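Local atomic coordinates of B-type flagellar hook-associated protein 2 (Pseudomonas aeruginosa, PDB entry 5FHY), a protein that caps the growing tip of the flagellar filament, promoting polymerisation of flagellin subunits there and keeping them from leaking out unassembled. Residues I109-L117 with K157-G165; Q37-K48 with V167-D178. All coordinates share one frame; numbering follows the deposited sequence.

Both contacts are partly buried in this internal fragment of the cap protein, which lacks both ends of the full-length chain, but they hold different elements of it. Contact 2 lies closer to the centre of the chain and pairs 37-48 with 167-178 as two antiparallel segments running from one four-stranded sheet toward another, so its chemistry is chiefly a ladder of backbone bonds. Contact 1 lies farther out, where the hairpin of strands 104-111 and 114-121 meets an irregular, sodium-binding loop and one arginine reaches its carbonyls. Their centres are about 27 Å apart, yet Leu-158 CD2 packs on Val-167 CG2 at 3.9 Å. Both contacts also touch a second subunit.

Contact 1: I109-L117 with K157-G165. With NA (sodium ion), chain E.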
loop_
_atom_site.group_PDB
_atom_site.type_symbol
_atom_site.label_atom_id
_atom_site.label_comp_id
_atom_site.label_asym_id
_atom_site.label_seq_id
_atom_site.Cartn_x
_atom_site.Cartn_y
_atom_site.Cartn_z
ATOM N N ILE B 109 0.621 57.658 -13.140
ATOM C CA ILE B 109 1.452 57.356 -11.984
ATOM C C ILE B 109 1.444 58.556 -11.054
ATOM O O ILE B 109 1.710 59.681 -11.474
ATOM C CB ILE B 109 2.906 56.995 -12.373
ATOM C CG1 ILE B 109 2.970 55.574 -12.930
ATOM C CG2 ILE B 109 3.832 57.090 -11.167
ATOM C CD1 ILE B 109 4.384 55.099 -13.223
ATOM N N THR B 110 1.127 58.304 -9.789
ATOM C CA THR B 110 0.995 59.367 -8.806
ATOM C C THR B 110 2.186 59.354 -7.857
ATOM O O THR B 110 2.350 58.440 -7.056
ATOM C CB THR B 110 -0.312 59.231 -7.996
ATOM O OG1 THR B 110 -1.415 59.053 -8.894
ATOM C CG2 THR B 110 -0.553 60.468 -7.143
ATOM N N ASP B 111 3.017 60.384 -7.956
ATOM C CA ASP B 111 4.197 60.495 -7.112
ATOM C C ASP B 111 4.109 61.755 -6.256
ATOM O O ASP B 111 3.027 62.308 -6.068
ATOM C CB ASP B 111 5.477 60.493 -7.960
ATOM C CG ASP B 111 5.551 61.664 -8.929
ATOM O OD1 ASP B 111 4.491 62.156 -9.369
ATOM O OD2 ASP B 111 6.680 62.091 -9.255
ATOM N N ASN B 112 5.240 62.208 -5.729
ATOM C CA ASN B 112 5.234 63.379 -4.856
ATOM C C ASN B 112 5.116 64.672 -5.649
ATOM O O ASN B 112 4.954 65.750 -5.076
ATOM C CB ASN B 112 6.491 63.415 -3.986
ATOM C CG ASN B 112 6.515 62.307 -2.958
ATOM O OD1 ASN B 112 5.473 61.773 -2.579
ATOM N ND2 ASN B 112 7.707 61.949 -2.504
ATOM N N SER B 113 5.196 64.557 -6.971
ATOM C CA SER B 113 5.105 65.719 -7.847
ATOM C C SER B 113 3.683 65.899 -8.362
ATOM O O SER B 113 3.307 66.977 -8.824
ATOM C CB SER B 113 6.066 65.579 -9.031
ATOM O OG SER B 113 7.406 65.428 -8.599
ATOM N N GLY B 114 2.901 64.827 -8.292
ATOM C CA GLY B 114 1.542 64.838 -8.796
ATOM C C GLY B 114 1.226 63.555 -9.539
ATOM O O GLY B 114 1.726 62.483 -9.195
ATOM N N SER B 115 0.380 63.669 -10.555
ATOM C CA SER B 115 0.066 62.545 -11.426
ATOM C C SER B 115 0.567 62.862 -12.833
ATOM O O SER B 115 0.604 64.020 -13.234
ATOM C CB SER B 115 -1.436 62.253 -11.437
ATOM O OG SER B 115 -1.903 61.878 -10.153
ATOM N N ARG B 116 0.961 61.837 -13.576
ATOM C CA ARG B 116 1.511 62.040 -14.912
ATOM C C ARG B 116 1.134 60.890 -15.828
ATOM O O ARG B 116 0.796 59.800 -15.367
ATOM C CB ARG B 116 3.034 62.176 -14.853
ATOM C CG ARG B 116 3.776 60.855 -14.667
ATOM C CD ARG B 116 5.275 61.088 -14.567
ATOM N NE ARG B 116 5.619 61.668 -13.273
ATOM C CZ ARG B 116 6.699 62.402 -13.040
ATOM N NH1 ARG B 116 7.557 62.660 -14.018
ATOM N NH2 ARG B 116 6.915 62.883 -11.824
ATOM N N LEU B 117 1.203 61.128 -17.131
ATOM C CA LEU B 117 0.902 60.074 -18.089
ATOM C C LEU B 117 2.151 59.248 -18.353
ATOM O O LEU B 117 3.233 59.795 -18.554
ATOM C CB LEU B 117 0.361 60.660 -19.393
ATOM C CG LEU B 117 -1.061 61.220 -19.350
ATOM C CD1 LEU B 117 -1.307 62.168 -20.516
ATOM C CD2 LEU B 117 -2.085 60.095 -19.331
ATOM N N LYS B 157 16.987 60.516 -19.295
ATOM C CA LYS B 157 16.431 59.355 -18.618
ATOM C C LYS B 157 15.675 59.862 -17.400
ATOM O O LYS B 157 16.140 60.765 -16.710
ATOM C CB LYS B 157 17.515 58.350 -18.214
ATOM C CG LYS B 157 16.955 57.133 -17.476
ATOM C CD LYS B 157 17.960 55.994 -17.351
ATOM C CE LYS B 157 17.294 54.733 -16.797
ATOM N NZ LYS B 157 18.219 53.566 -16.718
ATOM N N LEU B 158 14.503 59.290 -17.151
ATOM C CA LEU B 158 13.628 59.764 -16.085
ATOM C C LEU B 158 14.319 59.707 -14.728
ATOM O O LEU B 158 14.948 58.710 -14.378
ATOM C CB LEU B 158 12.333 58.944 -16.044
ATOM C CG LEU B 158 11.288 59.369 -15.003
ATOM C CD1 LEU B 158 10.752 60.764 -15.308
ATOM C CD2 LEU B 158 10.156 58.349 -14.880
ATOM N N SER B 159 14.211 60.797 -13.980
ATOM C CA SER B 159 14.647 60.827 -12.594
ATOM C C SER B 159 13.536 61.467 -11.778
ATOM O O SER B 159 12.554 61.953 -12.343
ATOM C CB SER B 159 15.953 61.605 -12.437
ATOM O OG SER B 159 15.784 62.960 -12.817
ATOM N N ASP B 160 13.678 61.449 -10.455
ATOM C CA ASP B 160 12.640 61.985 -9.575
ATOM C C ASP B 160 12.415 63.476 -9.825
ATOM O O ASP B 160 13.351 64.208 -10.129
ATOM C CB ASP B 160 12.993 61.735 -8.105
ATOM C CG ASP B 160 11.880 62.150 -7.165
ATOM O OD1 ASP B 160 10.702 61.905 -7.501
ATOM O OD2 ASP B 160 12.181 62.711 -6.089
ATOM N N GLY B 161 11.170 63.919 -9.702
ATOM C CA GLY B 161 10.821 65.295 -10.005
ATOM C C GLY B 161 9.686 65.347 -11.008
ATOM O O GLY B 161 9.330 64.331 -11.607
ATOM N N ALA B 162 9.126 66.534 -11.205
ATOM C CA ALA B 162 7.972 66.691 -12.083
ATOM C C ALA B 162 8.361 66.615 -13.555
ATOM O O ALA B 162 7.507 66.395 -14.415
ATOM C CB ALA B 162 7.261 68.007 -11.793
ATOM N N ALA B 163 9.647 66.802 -13.843
ATOM C CA ALA B 163 10.124 66.814 -15.221
ATOM C C ALA B 163 9.910 65.478 -15.912
ATOM O O ALA B 163 9.881 64.427 -15.273
ATOM C CB ALA B 163 11.592 67.186 -15.270
ATOM N N ALA B 164 9.763 65.536 -17.230
ATOM C CA ALA B 164 9.560 64.341 -18.032
ATOM C C ALA B 164 10.883 63.645 -18.301
ATOM O O ALA B 164 11.952 64.209 -18.070
ATOM C CB ALA B 164 8.862 64.689 -19.339
ATOM N N GLY B 165 10.802 62.409 -18.779
ATOM C CA GLY B 165 11.984 61.620 -19.068
ATOM C C GLY B 165 11.620 60.215 -19.500
ATOM O O GLY B 165 10.529 59.736 -19.199
HETATM NA NA NA E . 11.717 64.134 -13.448
#
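Ser-113 and Ala-162 bring the two backbones closest, 5.2 Å from CA to CA, where the tight turn of a β-hairpin meets an irregular loop. The hairpin is built from strands 104-111 and 114-121, and its sequence lies within the flagellin hook IN motif. Gly-114, in the turn region, has backbone angles (phi 138°) at which a CB would press against the preceding carbonyl oxygen, which suits a residue without one. Arg-116 carries the polar contact. Its chain bends at chi3 (74°), turning the guanidinium edge toward the loop. NH2 gives a nearly straight bond (169°) to Gly-161 O at 2.8 Å; the oxygen lies in the guanidinium plane, although the nitrogen stands above the carbonyl plane. The same NH2 forms a salt bridge with Asp-111 OD2 at 2.7 Å, bent as a hydrogen bond, so a carboxylate from across the hairpin probably steadies the arginine. That positive group probably also eases the closeness of Asp-111 to Asp-160, whose OD1 accepts a hydrogen bond from Lys-181 N of the second subunit. Small residues suit the turn's approach: Ser-113 CB rests on Ala-162 CB at 3.9 Å. Leu-158 lays CD1 near Arg-116 NH1 and packs on Ala-50. The loop curls round a sodium ion bound by Ser-159 O and Ala-163 O, each at 2.6 Å, and Ala-163 O also takes a weak bond from Arg-116 NH1 at 3.2 Å.

Contact 2: Q37-K48 with V167-D178; sequences QIQVNSLATSSK and VTKAANGEITVD
Gln-39 and Thr-176 exchange backbone bonds in both directions, each 3.1 Å from N to O, and the antiparallel ladder continues through Ser-42 with Glu-174, Thr-45 with Ala-171 and Lys-48 with Thr-168. Gly-173 suits its tight place because a CB there would run into Ala-44 N. Two classic β-bulges interrupt the register: Asn-41 and Ser-42 both face Glu-174, and Val-167 and Thr-168 both face Lys-48, whose O takes both of their N-H groups. The paired segments thus form a two-stranded connection from the sheet containing 34-42 and 173-177 to the sheet containing 48-50 and 165-166. Polar side chains reinforce the backbone. Asp-178 OD1 receives Gln-37 N at 3.0 Å from above the carboxylate plane, and Thr-168, with OG1 between its backbone N and carbonyl carbon (chi1 66°), donates to Ser-46 O at 2.7 Å. A weak bond joins Asn-41 ND2 to Glu-174 OE1, their amide and carboxylate planes 78° apart. Apolar packing is sparser. Branched Val-40 and Ile-175 share the face that meets strand 196-200, CG2 to CG2 at 4.3 Å, while the extended Lys-48 lays CG against Val-167 CB at 3.8 Å and carries its amine on to a cation-pi contact with Tyr-36 of the second subunit.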
loop_
_atom_site.group_PDB
_atom_site.type_symbol
_atom_site.label_atom_id
_atom_site.label_comp_id
_atom_site.label_asym_id
_atom_site.label_seq_id
_atom_site.Cartn_x
_atom_site.Cartn_y
_atom_site.Cartn_z
ATOM N N GLN B 37 29.181 28.844 -30.906
ATOM C CA GLN B 37 29.421 29.522 -29.646
ATOM C C GLN B 37 28.716 30.868 -29.672
ATOM O O GLN B 37 28.971 31.704 -30.542
ATOM C CB GLN B 37 30.918 29.690 -29.398
ATOM C CG GLN B 37 31.652 28.370 -29.228
ATOM C CD GLN B 37 31.210 27.615 -27.991
ATOM O OE1 GLN B 37 30.403 26.688 -28.073
ATOM N NE2 GLN B 37 31.742 28.004 -26.839
ATOM N N ILE B 38 27.839 31.082 -28.700
ATOM C CA ILE B 38 26.959 32.236 -28.730
ATOM C C ILE B 38 27.099 33.090 -27.481
ATOM O O ILE B 38 27.106 32.580 -26.363
ATOM C CB ILE B 38 25.486 31.799 -28.882
ATOM C CG1 ILE B 38 25.310 30.957 -30.147
ATOM C CG2 ILE B 38 24.561 33.007 -28.913
ATOM C CD1 ILE B 38 23.872 30.779 -30.568
ATOM N N GLN B 39 27.224 34.395 -27.686
ATOM C CA GLN B 39 27.187 35.348 -26.592
ATOM C C GLN B 39 25.954 36.221 -26.766
ATOM O O GLN B 39 25.541 36.500 -27.888
ATOM C CB GLN B 39 28.452 36.215 -26.564
ATOM C CG GLN B 39 29.750 35.465 -26.290
ATOM C CD GLN B 39 30.958 36.390 -26.196
ATOM O OE1 GLN B 39 30.821 37.598 -26.001
ATOM N NE2 GLN B 39 32.151 35.819 -26.343
ATOM N N VAL B 40 25.369 36.653 -25.658
ATOM C CA VAL B 40 24.303 37.642 -25.701
ATOM C C VAL B 40 24.785 38.871 -24.943
ATOM O O VAL B 40 24.907 38.839 -23.722
ATOM C CB VAL B 40 22.992 37.110 -25.091
ATOM C CG1 VAL B 40 21.956 38.228 -25.007
ATOM C CG2 VAL B 40 22.464 35.937 -25.910
ATOM N N ASN B 41 25.076 39.947 -25.665
ATOM C CA ASN B 41 25.627 41.140 -25.035
ATOM C C ASN B 41 24.543 42.109 -24.566
ATOM O O ASN B 41 24.726 42.820 -23.579
ATOM C CB ASN B 41 26.583 41.857 -25.991
ATOM C CG ASN B 41 27.811 41.030 -26.328
ATOM O OD1 ASN B 41 28.203 40.136 -25.578
ATOM N ND2 ASN B 41 28.438 41.339 -27.455
ATOM N N SER B 42 23.415 42.130 -25.274
ATOM C CA SER B 42 22.287 42.968 -24.884
ATOM C C SER B 42 20.987 42.508 -25.530
ATOM O O SER B 42 20.996 41.754 -26.501
ATOM C CB SER B 42 22.551 44.430 -25.248
ATOM O OG SER B 42 22.762 44.589 -26.641
ATOM N N LEU B 43 19.872 42.974 -24.977
ATOM C CA LEU B 43 18.547 42.663 -25.503
ATOM C C LEU B 43 17.965 43.838 -26.282
ATOM O O LEU B 43 18.333 44.990 -26.049
ATOM C CB LEU B 43 17.600 42.276 -24.364
ATOM C CG LEU B 43 18.055 41.138 -23.449
ATOM C CD1 LEU B 43 17.111 40.984 -22.264
ATOM C CD2 LEU B 43 18.160 39.841 -24.231
ATOM N N ALA B 44 17.061 43.544 -27.213
ATOM C CA ALA B 44 16.317 44.595 -27.893
ATOM C C ALA B 44 15.288 45.157 -26.922
ATOM O O ALA B 44 14.621 44.404 -26.213
ATOM C CB ALA B 44 15.648 44.068 -29.150
ATOM N N THR B 45 15.160 46.477 -26.886
ATOM C CA THR B 45 14.238 47.112 -25.952
ATOM C C THR B 45 13.180 47.944 -26.663
ATOM O O THR B 45 13.350 48.335 -27.819
ATOM C CB THR B 45 14.981 48.012 -24.946
ATOM O OG1 THR B 45 15.666 49.055 -25.651
ATOM C CG2 THR B 45 15.986 47.208 -24.141
ATOM N N SER B 46 12.080 48.203 -25.963
ATOM C CA SER B 46 11.014 49.036 -26.499
ATOM C C SER B 46 10.995 50.361 -25.756
ATOM O O SER B 46 11.729 50.541 -24.788
ATOM C CB SER B 46 9.661 48.329 -26.388
ATOM O OG SER B 46 9.334 48.046 -25.037
ATOM N N SER B 47 10.167 51.293 -26.206
ATOM C CA SER B 47 10.147 52.615 -25.601
ATOM C C SER B 47 9.142 52.694 -24.461
ATOM O O SER B 47 8.058 52.110 -24.527
ATOM C CB SER B 47 9.828 53.679 -26.652
ATOM O OG SER B 47 9.843 54.977 -26.083
ATOM N N LYS B 48 9.513 53.432 -23.420
ATOM C CA LYS B 48 8.631 53.696 -22.291
ATOM C C LYS B 48 9.019 55.042 -21.696
ATOM O O LYS B 48 10.146 55.230 -21.229
ATOM C CB LYS B 48 8.716 52.583 -21.240
ATOM C CG LYS B 48 7.878 52.838 -19.986
ATOM C CD LYS B 48 7.796 51.611 -19.084
ATOM C CE LYS B 48 7.027 51.912 -17.801
ATOM N NZ LYS B 48 6.956 50.744 -16.876
ATOM N N VAL B 167 11.875 56.065 -19.522
ATOM C CA VAL B 167 12.153 54.985 -18.582
ATOM C C VAL B 167 13.049 53.945 -19.252
ATOM O O VAL B 167 14.032 53.487 -18.674
ATOM C CB VAL B 167 10.855 54.319 -18.078
ATOM C CG1 VAL B 167 11.173 53.114 -17.197
ATOM C CG2 VAL B 167 10.002 55.326 -17.320
ATOM N N THR B 168 12.699 53.578 -20.479
ATOM C CA THR B 168 13.542 52.709 -21.290
ATOM C C THR B 168 13.706 53.298 -22.682
ATOM O O THR B 168 12.769 53.885 -23.227
ATOM C CB THR B 168 12.956 51.291 -21.421
ATOM O OG1 THR B 168 11.738 51.349 -22.172
ATOM C CG2 THR B 168 12.668 50.687 -20.056
ATOM N N LYS B 169 14.890 53.134 -23.261
ATOM C CA LYS B 169 15.114 53.554 -24.639
ATOM C C LYS B 169 14.841 52.394 -25.570
ATOM O O LYS B 169 15.288 51.280 -25.310
ATOM C CB LYS B 169 16.551 54.037 -24.851
ATOM C CG LYS B 169 16.916 55.316 -24.132
ATOM C CD LYS B 169 16.435 56.557 -24.866
ATOM C CE LYS B 169 17.280 56.841 -26.098
ATOM N NZ LYS B 169 17.067 58.225 -26.601
ATOM N N ALA B 170 14.122 52.647 -26.657
ATOM C CA ALA B 170 13.972 51.629 -27.683
ATOM C C ALA B 170 15.327 51.448 -28.355
ATOM O O ALA B 170 15.994 52.422 -28.700
ATOM C CB ALA B 170 12.903 52.019 -28.693
ATOM N N ALA B 171 15.738 50.201 -28.539
ATOM C CA ALA B 171 17.066 49.932 -29.069
ATOM C C ALA B 171 17.184 48.510 -29.597
ATOM O O ALA B 171 16.411 47.628 -29.218
ATOM C CB ALA B 171 18.118 50.180 -27.998
ATOM N N ASN B 172 18.170 48.285 -30.459
ATOM C CA ASN B 172 18.447 46.935 -30.920
ATOM C C ASN B 172 19.274 46.206 -29.878
ATOM O O ASN B 172 19.992 46.831 -29.098
ATOM C CB ASN B 172 19.196 46.937 -32.255
ATOM C CG ASN B 172 18.313 47.299 -33.434
ATOM O OD1 ASN B 172 17.282 47.947 -33.285
ATOM N ND2 ASN B 172 18.722 46.876 -34.620
ATOM N N GLY B 173 19.186 44.882 -29.877
ATOM C CA GLY B 173 20.039 44.076 -29.029
ATOM C C GLY B 173 21.266 43.662 -29.816
ATOM O O GLY B 173 21.431 44.054 -30.973
ATOM N N GLU B 174 22.136 42.875 -29.195
ATOM C CA GLU B 174 23.326 42.390 -29.878
ATOM C C GLU B 174 23.685 40.987 -29.426
ATOM O O GLU B 174 23.686 40.686 -28.233
ATOM C CB GLU B 174 24.516 43.320 -29.638
ATOM C CG GLU B 174 25.716 43.017 -30.530
ATOM C CD GLU B 174 26.910 43.912 -30.248
ATOM O OE1 GLU B 174 27.262 44.079 -29.063
ATOM O OE2 GLU B 174 27.491 44.455 -31.211
ATOM N N ILE B 175 23.989 40.134 -30.395
ATOM C CA ILE B 175 24.525 38.814 -30.115
ATOM C C ILE B 175 25.787 38.616 -30.937
ATOM O O ILE B 175 26.073 39.387 -31.851
ATOM C CB ILE B 175 23.513 37.691 -30.441
ATOM C CG1 ILE B 175 23.254 37.619 -31.947
ATOM C CG2 ILE B 175 22.199 37.905 -29.709
ATOM C CD1 ILE B 175 22.208 36.598 -32.328
ATOM N N THR B 176 26.555 37.592 -30.592
ATOM C CA THR B 176 27.691 37.193 -31.403
ATOM C C THR B 176 27.596 35.696 -31.652
ATOM O O THR B 176 27.269 34.931 -30.751
ATOM C CB THR B 176 29.050 37.532 -30.740
ATOM O OG1 THR B 176 29.297 36.636 -29.650
ATOM C CG2 THR B 176 29.079 38.966 -30.230
ATOM N N VAL B 177 27.865 35.282 -32.882
ATOM C CA VAL B 177 27.870 33.867 -33.221
ATOM C C VAL B 177 29.237 33.514 -33.777
ATOM O O VAL B 177 29.592 33.922 -34.884
ATOM C CB VAL B 177 26.778 33.511 -34.248
ATOM C CG1 VAL B 177 26.862 32.035 -34.615
ATOM C CG2 VAL B 177 25.396 33.856 -33.698
ATOM N N ASP B 178 29.998 32.753 -32.997
ATOM C CA ASP B 178 31.368 32.392 -33.338
ATOM C C ASP B 178 32.240 33.617 -33.599
ATOM O O ASP B 178 33.156 33.572 -34.413
ATOM C CB ASP B 178 31.382 31.466 -34.554
ATOM C CG ASP B 178 30.934 30.064 -34.212
ATOM O OD1 ASP B 178 31.175 29.638 -33.064
ATOM O OD2 ASP B 178 30.342 29.390 -35.081
HETATM O O HOH W 1 30.489 34.563 -30.925
#